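Thermosome subunit (Methanococcoides burtonii, PDB 3AQ1) probably binds and hydrolyses ATP to assist the folding of other proteins, as group II chaperonins of the TCP-1 family do. Local coordinates at residues 426-431 against 435-440. Residues are numbered along the deposited sequence; the frame is centred on the assembly and turned at random.
Sequences KNAGLN and GEVVDM
G429 and V438 form the hydrogen-bonded pair of a two-stranded antiparallel β-hairpin, V438 N giving to G429 O (3.0 Å) in the carbonyl plane and G429 N to V438 O. N431 N hydrogen-bonds E436 O (2.8 Å), and beyond the other end M440 N gives N427 O an almost straight hydrogen bond (2.7 Å, 174°). M440 folds back over G429: its chain, bent about CB-CG (chi2 -77°), has CG 3.5 Å from G429 CA, where a β-carbon would clash, and its methyl CE lies near N431 CB. On the opposite face of the hairpin A428 CB touches V437 CG1 (4.1 Å). N427 and D439 run side by side, amide and carboxylate planes 56° apart; ND2 reaches OD1 only weakly (3.4 Å). D439 OD1 also accepts from E442 N, so an alanine here would probably leave that amide without its acceptor and the N427 amide freer to turn. V437 and A428 pack on helix 410-422, N427 and M440 touch V360 of strand 357-360, and N431 OD1 takes the Y433 and T434 amides inside the turn. Backbone bonds thus fix the register, while N431 holds the turn and D439 the chain leaving the second strand.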
loop_
_atom_site.group_PDB
_atom_site.type_symbol
_atom_site.label_atom_id
_atom_site.label_comp_id
_atom_site.label_asym_id
_atom_site.label_seq_id
_atom_site.Cartn_x
_atom_site.Cartn_y
_atom_site.Cartn_z
ATOM N N LYS A 426 12.052 24.974 1.500
ATOM C CA LYS A 426 12.130 23.683 0.826
ATOM C C LYS A 426 10.759 23.241 0.310
ATOM O O LYS A 426 10.659 22.561 -0.715
ATOM C CB LYS A 426 12.714 22.611 1.759
ATOM C CG LYS A 426 14.006 23.014 2.460
ATOM C CD LYS A 426 14.682 21.831 3.155
ATOM C CE LYS A 426 15.990 22.264 3.825
ATOM N NZ LYS A 426 16.917 21.128 4.123
ATOM N N ASN A 427 9.709 23.634 1.026
ATOM C CA ASN A 427 8.363 23.144 0.743
ATOM C C ASN A 427 7.590 24.008 -0.239
ATOM O O ASN A 427 6.392 23.801 -0.441
ATOM C CB ASN A 427 7.543 23.024 2.034
ATOM C CG ASN A 427 8.246 22.223 3.110
ATOM O OD1 ASN A 427 9.011 21.296 2.828
ATOM N ND2 ASN A 427 7.978 22.574 4.359
ATOM N N ALA A 428 8.260 24.984 -0.839
ATOM C CA ALA A 428 7.577 25.892 -1.752
ATOM C C ALA A 428 7.288 25.238 -3.098
ATOM O O ALA A 428 8.204 24.880 -3.829
ATOM C CB ALA A 428 8.383 27.143 -1.940
ATOM N N GLY A 429 6.009 25.084 -3.417
ATOM C CA GLY A 429 5.604 24.533 -4.699
ATOM C C GLY A 429 4.316 25.151 -5.217
ATOM O O GLY A 429 3.635 25.914 -4.507
ATOM N N LEU A 430 3.968 24.824 -6.457
ATOM C CA LEU A 430 2.776 25.395 -7.072
ATOM C C LEU A 430 1.509 24.705 -6.582
ATOM O O LEU A 430 1.381 23.492 -6.673
ATOM C CB LEU A 430 2.858 25.327 -8.597
ATOM C CG LEU A 430 1.606 25.809 -9.348
ATOM C CD1 LEU A 430 1.198 27.209 -8.898
ATOM C CD2 LEU A 430 1.795 25.760 -10.866
ATOM N N ASN A 431 0.575 25.479 -6.045
ATOM C CA ASN A 431 -0.746 24.952 -5.740
ATOM C C ASN A 431 -1.601 25.071 -6.985
ATOM O O ASN A 431 -2.123 26.143 -7.261
ATOM C CB ASN A 431 -1.394 25.745 -4.607
ATOM C CG ASN A 431 -2.796 25.284 -4.319
ATOM O OD1 ASN A 431 -3.516 24.864 -5.222
ATOM N ND2 ASN A 431 -3.196 25.352 -3.056
ATOM N N GLY A 435 -3.335 28.810 -8.230
ATOM C CA GLY A 435 -2.330 29.481 -9.037
ATOM C C GLY A 435 -1.161 30.086 -8.268
ATOM O O GLY A 435 -0.255 30.664 -8.874
ATOM N N GLU A 436 -1.167 29.949 -6.942
ATOM C CA GLU A 436 -0.110 30.509 -6.092
ATOM C C GLU A 436 1.002 29.520 -5.729
ATOM O O GLU A 436 0.857 28.308 -5.873
ATOM C CB GLU A 436 -0.698 31.062 -4.794
ATOM C CG GLU A 436 -1.403 32.392 -4.912
ATOM C CD GLU A 436 -2.023 32.816 -3.586
ATOM O OE1 GLU A 436 -2.188 31.949 -2.690
ATOM O OE2 GLU A 436 -2.345 34.016 -3.439
ATOM N N VAL A 437 2.116 30.061 -5.249
ATOM C CA VAL A 437 3.187 29.256 -4.697
ATOM C C VAL A 437 3.136 29.316 -3.175
ATOM O O VAL A 437 3.152 30.395 -2.587
ATOM C CB VAL A 437 4.548 29.747 -5.155
ATOM C CG1 VAL A 437 5.622 29.012 -4.391
ATOM C CG2 VAL A 437 4.707 29.537 -6.641
ATOM N N VAL A 438 3.071 28.154 -2.537
ATOM C CA VAL A 438 2.848 28.092 -1.097
ATOM C C VAL A 438 3.552 26.888 -0.469
ATOM O O VAL A 438 4.155 26.077 -1.189
ATOM C CB VAL A 438 1.335 28.040 -0.783
ATOM C CG1 VAL A 438 0.687 29.413 -1.008
ATOM C CG2 VAL A 438 0.644 26.977 -1.629
ATOM N N ASP A 439 3.484 26.786 0.865
ATOM C CA ASP A 439 4.081 25.658 1.602
ATOM C C ASP A 439 3.308 24.358 1.332
ATOM O O ASP A 439 2.243 24.126 1.904
ATOM C CB ASP A 439 4.128 25.958 3.107
ATOM C CG ASP A 439 5.024 24.994 3.874
ATOM O OD1 ASP A 439 4.884 23.771 3.682
ATOM O OD2 ASP A 439 5.869 25.463 4.670
ATOM N N MET A 440 3.841 23.515 0.454
ATOM C CA MET A 440 3.095 22.355 -0.015
ATOM C C MET A 440 2.796 21.337 1.087
ATOM O O MET A 440 1.883 20.514 0.947
ATOM C CB MET A 440 3.813 21.692 -1.192
ATOM C CG MET A 440 3.767 22.503 -2.488
ATOM S SD MET A 440 2.213 22.454 -3.382
ATOM C CE MET A 440 1.369 23.874 -2.726
#